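Local coordinates for Blr6230 protein (Bradyrhizobium diazoefficiens USDA 110, PDB 5NGG) that probably hydrolyses beta-lactam antibiotics as a zinc-dependent subclass B3 metallo-beta-lactamase, at residues Q75-G78 and M79-N83; K128-E132 and G133-P137; F227-A230 and K231-I235. All blocks are in the same frame, centred on the assembly; numbering follows the deposited sequence.

Contact 1 of 3, residues Q75-G78 and M79-N83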
ATOM      1  N   GLN A  75       6.864  15.029  -0.643  1.00 12.40           N
ATOM      2  CA  GLN A  75       7.163  15.995  -1.708  0.50 13.21           C
ATOM      3  C   GLN A  75       6.341  15.778  -2.985  1.00 13.37           C
ATOM      4  O   GLN A  75       6.356  16.619  -3.882  1.00 16.52           O
ATOM      5  CB  GLN A  75       8.668  15.986  -2.035  0.50 13.62           C
ATOM      6  CG  GLN A  75       9.266  14.628  -2.386  0.50 13.76           C
ATOM      7  CD  GLN A  75       9.912  13.925  -1.206  0.50 14.10           C
ATOM      8  OE1 GLN A  75       9.310  13.776  -0.142  0.50 13.59           O
ATOM      9  NE2 GLN A  75      11.142  13.472  -1.397  0.50 14.53           N
ATOM     10  N   SER A  76       5.627  14.650  -3.069  1.00 11.71           N
ATOM     11  CA  SER A  76       4.950  14.256  -4.306  1.00 11.40           C
ATOM     12  C   SER A  76       3.441  14.492  -4.342  1.00 10.65           C
ATOM     13  O   SER A  76       2.769  14.083  -5.285  1.00 11.21           O
ATOM     14  CB  SER A  76       5.231  12.780  -4.602  1.00 12.24           C
ATOM     15  OG  SER A  76       6.605  12.587  -4.827  1.00 13.45           O
ATOM     16  N   THR A  77       2.903  15.140  -3.325  1.00 10.28           N
ATOM     17  CA  THR A  77       1.445  15.283  -3.227  1.00 10.54           C
ATOM     18  C   THR A  77       0.865  16.043  -4.408  1.00 11.77           C
ATOM     19  O   THR A  77      -0.201  15.666  -4.914  1.00 12.24           O
ATOM     20  CB  THR A  77       1.056  15.912  -1.886  1.00 11.88           C
ATOM     21  OG1 THR A  77       1.634  15.122  -0.848  1.00 12.03           O
ATOM     22  CG2 THR A  77      -0.447  15.939  -1.663  1.00 13.94           C
ATOM     23  N   GLY A  78       1.554  17.090  -4.859  1.00 12.17           N
ATOM     24  CA  GLY A  78       1.105  17.829  -6.019  1.00 12.92           C
ATOM     25  C   GLY A  78       1.009  16.992  -7.275  1.00 14.07           C
ATOM     26  O   GLY A  78       0.077  17.140  -8.039  1.00 14.58           O
ATOM     27  N   MET A  79       1.993  16.127  -7.493  1.00 12.46           N
ATOM     28  CA  MET A  79       1.991  15.188  -8.602  1.00 14.25           C
ATOM     29  C   MET A  79       0.776  14.251  -8.551  1.00 12.73           C
ATOM     30  O   MET A  79       0.126  14.004  -9.551  1.00 13.31           O
ATOM     31  CB  MET A  79       3.279  14.369  -8.652  1.00 15.12           C
ATOM     32  CG  MET A  79       3.252  13.297  -9.715  1.00 15.38           C
ATOM     33  SD  MET A  79       4.773  12.352  -9.800  0.80 18.73           S
ATOM     34  CE  MET A  79       5.807  13.504 -10.688  0.80 18.75           C
ATOM     35  N   ILE A  80       0.500  13.683  -7.384  1.00 11.35           N
ATOM     36  CA  ILE A  80      -0.654  12.812  -7.239  1.00 11.36           C
ATOM     37  C   ILE A  80      -1.940  13.572  -7.562  1.00 11.02           C
ATOM     38  O   ILE A  80      -2.789  13.067  -8.297  1.00 11.31           O
ATOM     39  CB  ILE A  80      -0.707  12.189  -5.822  1.00 11.72           C
ATOM     40  CG1 ILE A  80       0.561  11.375  -5.479  1.00 11.79           C
ATOM     41  CG2 ILE A  80      -1.948  11.326  -5.664  1.00 12.86           C
ATOM     42  CD1 ILE A  80       1.013  10.345  -6.494  1.00 13.17           C
ATOM     43  N   LYS A  81      -2.084  14.776  -7.017  1.00 12.23           N
ATOM     44  CA  LYS A  81      -3.282  15.572  -7.273  1.00 13.72           C
ATOM     45  C   LYS A  81      -3.407  15.864  -8.777  1.00 14.68           C
ATOM     46  O   LYS A  81      -4.517  15.831  -9.345  1.00 15.24           O
ATOM     47  CB  LYS A  81      -3.260  16.852  -6.416  1.00 15.00           C
ATOM     48  CG  LYS A  81      -3.488  16.599  -4.929  1.00 17.70           C
ATOM     49  CD  LYS A  81      -3.845  17.833  -4.119  1.00 21.43           C
ATOM     50  CE  LYS A  81      -2.666  18.720  -3.883  1.00 23.50           C
ATOM     51  NZ  LYS A  81      -3.011  19.842  -2.960  1.00 24.12           N
ATOM     52  N   ASP A  82      -2.270  16.137  -9.420  1.00 14.33           N
ATOM     53  CA  ASP A  82      -2.237  16.359 -10.865  1.00 15.32           C
ATOM     54  C   ASP A  82      -2.693  15.123 -11.653  1.00 15.16           C
ATOM     55  O   ASP A  82      -3.488  15.258 -12.601  1.00 16.83           O
ATOM     56  CB  ASP A  82      -0.842  16.819 -11.315  1.00 19.30           C
ATOM     57  CG  ASP A  82      -0.547  18.276 -10.978  0.60 31.36           C
ATOM     58  OD1 ASP A  82      -1.470  19.031 -10.607  0.60 32.02           O
ATOM     59  OD2 ASP A  82       0.632  18.666 -11.098  0.60 32.15           O
ATOM     60  N   ASN A  83      -2.206  13.943 -11.267  1.00 13.40           N
ATOM     61  CA  ASN A  83      -2.623  12.699 -11.929  1.00 12.29           C
ATOM     62  C   ASN A  83      -4.134  12.449 -11.820  1.00 11.47           C
ATOM     63  O   ASN A  83      -4.762  11.971 -12.770  1.00 11.90           O
ATOM     64  CB  ASN A  83      -1.856  11.522 -11.342  1.00 11.52           C
ATOM     65  CG  ASN A  83      -0.406  11.528 -11.741  1.00 13.11           C
ATOM     66  OD1 ASN A  83      -0.008  12.205 -12.711  1.00 17.67           O
ATOM     67  ND2 ASN A  83       0.397  10.791 -10.995  1.00 12.99           N
TER
HETATM   68  O   HOH W   1       4.594  17.066  -6.248  1.00 20.28           O
HETATM   69  O   HOH W   2      -1.168  19.776  -8.111  1.00 43.46           O

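Contact 2 of 3, residues K128-E132 and G133-P137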
ATOM      1  N   LYS A 128      -2.339   3.224  13.902  1.00 11.52           N
ATOM      2  CA  LYS A 128      -2.843   4.518  14.331  1.00 12.13           C
ATOM      3  C   LYS A 128      -1.767   5.369  15.058  1.00 12.77           C
ATOM      4  O   LYS A 128      -1.617   6.564  14.750  1.00 12.33           O
ATOM      5  CB  LYS A 128      -4.104   4.346  15.175  1.00 14.36           C
ATOM      6  CG  LYS A 128      -4.705   5.644  15.684  1.00 14.03           C
ATOM      7  CD  LYS A 128      -6.054   5.430  16.356  1.00 18.53           C
ATOM      8  CE  LYS A 128      -6.605   6.687  17.023  1.00 20.10           C
ATOM      9  NZ  LYS A 128      -7.847   6.395  17.782  0.80 27.72           N
ATOM     10  N   PRO A 129      -0.977   4.783  15.974  1.00 13.05           N
ATOM     11  CA  PRO A 129       0.025   5.643  16.635  1.00 12.97           C
ATOM     12  C   PRO A 129       1.085   6.194  15.683  1.00 11.53           C
ATOM     13  O   PRO A 129       1.579   7.304  15.878  1.00 11.97           O
ATOM     14  CB  PRO A 129       0.672   4.728  17.683  1.00 14.77           C
ATOM     15  CG  PRO A 129      -0.286   3.612  17.879  1.00 17.67           C
ATOM     16  CD  PRO A 129      -1.061   3.452  16.608  1.00 15.55           C
ATOM     17  N   LEU A 130       1.416   5.409  14.653  1.00 10.15           N
ATOM     18  CA  LEU A 130       2.401   5.822  13.637  0.70 10.34           C
ATOM     19  C   LEU A 130       1.860   6.980  12.806  1.00  9.16           C
ATOM     20  O   LEU A 130       2.541   7.978  12.563  1.00  9.76           O
ATOM     21  CB  LEU A 130       2.752   4.653  12.714  0.70 10.65           C
ATOM     22  CG  LEU A 130       3.730   3.580  13.191  0.70 11.23           C
ATOM     23  CD1 LEU A 130       3.284   2.879  14.458  0.70 11.98           C
ATOM     24  CD2 LEU A 130       3.925   2.566  12.067  0.70 11.45           C
ATOM     25  N   LEU A 131       0.621   6.841  12.336  1.00  8.39           N
ATOM     26  CA  LEU A 131      -0.029   7.896  11.553  1.00  8.47           C
ATOM     27  C   LEU A 131      -0.178   9.176  12.364  1.00  8.77           C
ATOM     28  O   LEU A 131       0.074  10.271  11.844  1.00  9.30           O
ATOM     29  CB  LEU A 131      -1.396   7.414  11.065  1.00  8.93           C
ATOM     30  CG  LEU A 131      -1.307   6.312  10.004  1.00  9.10           C
ATOM     31  CD1 LEU A 131      -2.627   5.568   9.874  1.00 10.60           C
ATOM     32  CD2 LEU A 131      -0.913   6.905   8.674  1.00 10.04           C
ATOM     33  N   GLU A 132      -0.619   9.028  13.605  1.00  9.40           N
ATOM     34  CA  GLU A 132      -0.906  10.180  14.446  1.00 10.37           C
ATOM     35  C   GLU A 132       0.356  10.837  14.968  1.00  9.34           C
ATOM     36  O   GLU A 132       0.316  12.002  15.360  1.00 12.14           O
ATOM     37  CB  GLU A 132      -1.895   9.803  15.544  1.00 11.31           C
ATOM     38  CG  GLU A 132      -3.237   9.384  14.943  1.00 12.11           C
ATOM     39  CD  GLU A 132      -4.446   9.479  15.842  1.00 14.17           C
ATOM     40  OE1 GLU A 132      -4.294   9.607  17.070  1.00 18.65           O
ATOM     41  OE2 GLU A 132      -5.552   9.366  15.281  1.00 16.20           O
ATOM     42  N   GLY A 133       1.475  10.125  14.975  1.00  9.71           N
ATOM     43  CA  GLY A 133       2.755  10.691  15.391  1.00 10.98           C
ATOM     44  C   GLY A 133       3.649  11.136  14.247  1.00 10.58           C
ATOM     45  O   GLY A 133       4.542  11.936  14.451  1.00 12.97           O
ATOM     46  N   GLY A 134       3.440  10.591  13.053  1.00  9.36           N
ATOM     47  CA  GLY A 134       4.272  10.936  11.895  1.00  9.68           C
ATOM     48  C   GLY A 134       5.709  10.441  11.982  1.00  9.61           C
ATOM     49  O   GLY A 134       6.626  11.145  11.545  1.00 11.76           O
ATOM     50  N   TYR A 135       5.912   9.231  12.521  1.00 10.09           N
ATOM     51  CA  TYR A 135       7.258   8.692  12.761  1.00 10.51           C
ATOM     52  C   TYR A 135       7.354   7.230  12.326  1.00  9.27           C
ATOM     53  O   TYR A 135       6.337   6.547  12.173  1.00 10.08           O
ATOM     54  CB  TYR A 135       7.667   8.836  14.263  1.00 13.11           C
ATOM     55  CG  TYR A 135       6.782   7.998  15.194  1.00 15.11           C
ATOM     56  CD1 TYR A 135       7.013   6.638  15.381  1.00 18.39           C
ATOM     57  CD2 TYR A 135       5.703   8.560  15.854  1.00 16.50           C
ATOM     58  CE1 TYR A 135       6.205   5.876  16.218  1.00 20.27           C
ATOM     59  CE2 TYR A 135       4.893   7.812  16.694  1.00 20.75           C
ATOM     60  CZ  TYR A 135       5.133   6.467  16.868  1.00 21.12           C
ATOM     61  OH  TYR A 135       4.318   5.721  17.702  1.00 26.64           O
ATOM     62  N   TYR A 136       8.590   6.761  12.159  1.00  9.69           N
ATOM     63  CA  TYR A 136       8.898   5.374  11.801  1.00  9.74           C
ATOM     64  C   TYR A 136       9.047   4.548  13.080  1.00 10.05           C
ATOM     65  O   TYR A 136       9.842   4.918  13.950  1.00 11.22           O
ATOM     66  CB  TYR A 136      10.187   5.313  10.953  1.00  9.79           C
ATOM     67  CG  TYR A 136      10.320   3.989  10.239  1.00  9.56           C
ATOM     68  CD1 TYR A 136      10.799   2.838  10.892  1.00  9.71           C
ATOM     69  CD2 TYR A 136       9.897   3.844   8.926  1.00 10.00           C
ATOM     70  CE1 TYR A 136      10.852   1.616  10.251  1.00  9.45           C
ATOM     71  CE2 TYR A 136       9.960   2.615   8.279  1.00  9.57           C
ATOM     72  CZ  TYR A 136      10.428   1.501   8.941  1.00  9.10           C
ATOM     73  OH  TYR A 136      10.460   0.306   8.270  1.00 10.13           O
ATOM     74  N   PRO A 137       8.322   3.415  13.193  1.00 10.49           N
ATOM     75  CA  PRO A 137       8.380   2.603  14.422  1.00 11.70           C
ATOM     76  C   PRO A 137       9.779   2.084  14.692  1.00 12.20           C
ATOM     77  O   PRO A 137      10.448   1.607  13.770  1.00 11.48           O
ATOM     78  CB  PRO A 137       7.420   1.453  14.118  1.00 12.54           C
ATOM     79  CG  PRO A 137       7.433   1.331  12.626  1.00 11.75           C
ATOM     80  CD  PRO A 137       7.552   2.744  12.120  1.00 10.47           C
TER

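Contact 3 of 3, residues F227-A230 and K231-I235. With ZN (zinc ion), chain E.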
ATOM      1  N   PHE A 227       2.542 -14.226   5.359  1.00 11.75           N
ATOM      2  CA  PHE A 227       2.869 -14.983   4.143  1.00 12.34           C
ATOM      3  C   PHE A 227       1.901 -16.150   3.947  1.00 12.18           C
ATOM      4  O   PHE A 227       1.416 -16.424   2.856  1.00 12.62           O
ATOM      5  CB  PHE A 227       4.296 -15.534   4.165  1.00 13.65           C
ATOM      6  CG  PHE A 227       5.366 -14.500   4.397  1.00 14.08           C
ATOM      7  CD1 PHE A 227       5.315 -13.238   3.822  1.00 14.37           C
ATOM      8  CD2 PHE A 227       6.463 -14.817   5.190  1.00 15.03           C
ATOM      9  CE1 PHE A 227       6.334 -12.320   4.061  1.00 13.73           C
ATOM     10  CE2 PHE A 227       7.479 -13.910   5.428  1.00 15.80           C
ATOM     11  CZ  PHE A 227       7.418 -12.660   4.854  1.00 14.61           C
ATOM     12  N   ALA A 228       1.635 -16.874   5.033  1.00 12.51           N
ATOM     13  CA  ALA A 228       0.693 -18.012   4.977  1.00 12.78           C
ATOM     14  C   ALA A 228      -0.720 -17.562   4.623  1.00 12.04           C
ATOM     15  O   ALA A 228      -1.390 -18.183   3.787  1.00 13.23           O
ATOM     16  CB  ALA A 228       0.675 -18.738   6.299  1.00 13.66           C
ATOM     17  N   LYS A 229      -1.177 -16.493   5.258  1.00 11.77           N
ATOM     18  CA  LYS A 229      -2.507 -15.938   4.994  1.00 12.81           C
ATOM     19  C   LYS A 229      -2.644 -15.555   3.519  1.00 11.65           C
ATOM     20  O   LYS A 229      -3.633 -15.914   2.865  1.00 13.49           O
ATOM     21  CB  LYS A 229      -2.757 -14.723   5.890  1.00 12.94           C
ATOM     22  CG  LYS A 229      -4.083 -13.999   5.691  1.00 12.74           C
ATOM     23  CD  LYS A 229      -4.212 -12.863   6.688  1.00 13.44           C
ATOM     24  CE  LYS A 229      -5.430 -12.003   6.457  1.00 14.41           C
ATOM     25  NZ  LYS A 229      -6.667 -12.758   6.638  1.00 14.69           N
ATOM     26  N   ALA A 230      -1.635 -14.889   2.981  1.00 11.93           N
ATOM     27  CA  ALA A 230      -1.655 -14.469   1.595  1.00 12.36           C
ATOM     28  C   ALA A 230      -1.769 -15.646   0.637  1.00 13.31           C
ATOM     29  O   ALA A 230      -2.532 -15.588  -0.334  1.00 15.17           O
ATOM     30  CB  ALA A 230      -0.417 -13.642   1.292  1.00 12.76           C
ATOM     31  N   LYS A 231      -1.031 -16.716   0.921  1.00 14.10           N
ATOM     32  CA  LYS A 231      -1.068 -17.882   0.043  1.00 16.02           C
ATOM     33  C   LYS A 231      -2.441 -18.567   0.044  1.00 16.10           C
ATOM     34  O   LYS A 231      -2.774 -19.297  -0.902  1.00 19.28           O
ATOM     35  CB  LYS A 231       0.026 -18.879   0.423  1.00 17.22           C
ATOM     36  CG  LYS A 231       1.431 -18.387   0.121  1.00 16.91           C
ATOM     37  CD  LYS A 231       2.420 -19.470   0.458  1.00 22.21           C
ATOM     38  CE  LYS A 231       3.840 -18.976   0.463  1.00 22.42           C
ATOM     39  NZ  LYS A 231       4.753 -20.146   0.573  1.00 26.83           N
ATOM     40  N   ALA A 232      -3.211 -18.395   1.120  1.00 16.40           N
ATOM     41  CA  ALA A 232      -4.518 -19.043   1.249  1.00 17.36           C
ATOM     42  C   ALA A 232      -5.699 -18.215   0.735  1.00 17.29           C
ATOM     43  O   ALA A 232      -6.811 -18.743   0.637  1.00 21.04           O
ATOM     44  CB  ALA A 232      -4.759 -19.434   2.697  1.00 19.52           C
ATOM     45  N   MET A 233      -5.478 -16.946   0.373  1.00 17.56           N
ATOM     46  CA  MET A 233      -6.568 -16.078  -0.033  1.00 16.78           C
ATOM     47  C   MET A 233      -6.922 -16.276  -1.495  1.00 16.73           C
ATOM     48  O   MET A 233      -6.051 -16.369  -2.328  1.00 19.45           O
ATOM     49  CB  MET A 233      -6.176 -14.615   0.177  1.00 17.69           C
ATOM     50  CG  MET A 233      -6.055 -14.220   1.643  1.00 18.74           C
ATOM     51  SD  MET A 233      -5.571 -12.522   1.938  1.00 23.12           S
ATOM     52  CE  MET A 233      -7.074 -11.886   1.252  1.00 19.39           C
ATOM     53  N   LYS A 234      -8.215 -16.255  -1.792  1.00 17.25           N
ATOM     54  CA  LYS A 234      -8.726 -16.389  -3.155  1.00 17.40           C
ATOM     55  C   LYS A 234      -8.838 -15.003  -3.789  1.00 16.30           C
ATOM     56  O   LYS A 234      -9.785 -14.261  -3.553  1.00 20.10           O
ATOM     57  CB  LYS A 234     -10.078 -17.112  -3.156  1.00 20.77           C
ATOM     58  CG  LYS A 234     -10.004 -18.530  -2.616  1.00 24.21           C
ATOM     59  CD  LYS A 234      -8.884 -19.340  -3.257  1.00 28.36           C
ATOM     60  N   ILE A 235      -7.825 -14.657  -4.569  1.00 12.66           N
ATOM     61  CA  ILE A 235      -7.674 -13.298  -5.136  1.00 12.50           C
ATOM     62  C   ILE A 235      -7.340 -13.392  -6.605  1.00 11.82           C
ATOM     63  O   ILE A 235      -6.374 -14.050  -6.985  1.00 13.41           O
ATOM     64  CB  ILE A 235      -6.564 -12.516  -4.392  1.00 12.99           C
ATOM     65  CG1 ILE A 235      -6.969 -12.253  -2.933  1.00 14.37           C
ATOM     66  CG2 ILE A 235      -6.145 -11.232  -5.117  1.00 13.11           C
ATOM     67  CD1 ILE A 235      -8.185 -11.371  -2.720  1.00 14.52           C
TER
HETATM   68 ZN    ZN E 303      -8.536 -11.907   6.289  1.00 12.96          ZN
HETATM   69  O   HOH W   3      -3.537 -16.221  -2.984  1.00 18.67           O

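Contact 1 of 3, residues Q75-G78 and M79-N83
I80, K81 and D82 donate their backbone N-H groups in turn to the carbonyls of S76, T77 and G78, so the first turn of helix 77-86 winds up from its N-cap residue S76. This helix is the crossover of a beta-alpha-beta unit between strands 65-69 and 94-98 of the metallo-beta-lactamase fold. The bond from I80 N to S76 O is 3.1 Å long and close to straight, 165° at the hydrogen. T77 and K81 lie one turn apart. T77 swings CG2 opposite its backbone N, which carries the methyl to the K81 chain, its CG2 lying 4.2 Å from K81 CE. The long aliphatic part of lysine suits this place, because it can pack on the threonine methyl and still carry NZ to salt bridges with E112 and E116. K81, E112 and E116 have been seen to bind a zinc ion in a crystal structure of this protein, though none is bound to this chain here. I80, buried, is apolar where the helix meets V57. On the exposed side D82 takes two conformations, and in the one described a water bridges its OD1 to G78 O. Another water satisfies an early N-H of the turn, accepting from M79 N and donating to Q75 O, 3.0 Å from each.

Contact 2 of 3, residues K128-E132 and G133-P137
The ring of Y135 lies over the last turn of helix 128-133, one face above L130 CA, which sits toward the rim 4.3 Å from the ring plane, while P129 O approaches obliquely, 3.5 Å from Y135 CE2. A second ring, that of Y136, has P137 CD over one face and stacks with the zinc ligand H103. The motif is a helix C-terminus ended by glycine: G134 has positive phi (69°), a conformation glycine adopts easily, and turns the chain back along the helix. Before that turn, G133 N donates to P129 O and G134 N to L130 O, the latter 2.8 Å long but bent to 136° at the hydrogen. The lack of a side chain at G133 also matters, since a beta carbon there would run into the Y135 ring. Y135 reaches the helix because chi1 (65°) sets its CG between backbone N and carbonyl carbon, which swings the ring back over L130 CA and beside P129. L130 and P137 make an apolar pair, suitably for a buried spot near the zinc ligands H101 and H103. Their side chains cross at about a right angle, with L130 CD2, in the conformer described, 3.6 Å from P137 CD.

Contact 3 of 3, residues F227-A230 and K231-I235
K229 leaves the helix with every torsion through chi3 near 180°, until chi4 (64°) bends it and sets NZ beside a zinc ion. M233, four residues on, has CG anti to its own carbonyl carbon (chi1 -69°), and this brings its CG and sulfur up to the carbonyl oxygen of K229. M233 CG lies 3.2 Å from K229 O, and M233 SD follows at 4.0 Å from the same oxygen; K229 CG is 4.3 Å from M233 SD. A flexible, unbranched methionine fits this place beside the lysine stem. The zinc is bound by K229 NZ at 2.1 Å, together with E158 and H172. To bind the metal the amine must offer a lone pair, so it is probably neutral here, a state that the nearby cation would favour.

The backbone meanwhile comes to the end of helix 219-232. K231 N still donates to F227 O in the regular way, but A232 N shifts to K229 O at 3.1 Å, keeping only a weak bond to A228 O. The donor stands 63° out of the K229 carbonyl plane, a sign of the tightening last turn. A water then joins A230 O and M233 O, donating 2.6 Å to the latter, as the chain leaves the helix.

The helix is the crossover between strands 193-199 and 237-239. Its buried F227 and A230 face helix 268-291, where the F227 ring meets that of F280, and M233 and I235 pack on L198 of strand 193-199.

In the fold
Contacts 1, 2 and 3 follow one another along the chain, all within the metallo-beta-lactamase fold, and do not touch. Contacts 1 and 3 lie on opposite sides of the chain's centre, their centres 33 Å apart; contact 1 lies at the start and contact 3 at the end of the helix of a beta-alpha-beta unit, one in each of the two sheets. Contact 2 is nearest the dinuclear zinc site of H101, H103, H177 and D105, H106, H242: the P137 side chain comes within about 8 Å of a zinc, against about 12 Å for S76 in contact 1. The zinc held by K229 in contact 3 is a separate one, as is the site around K81, which holds no metal here.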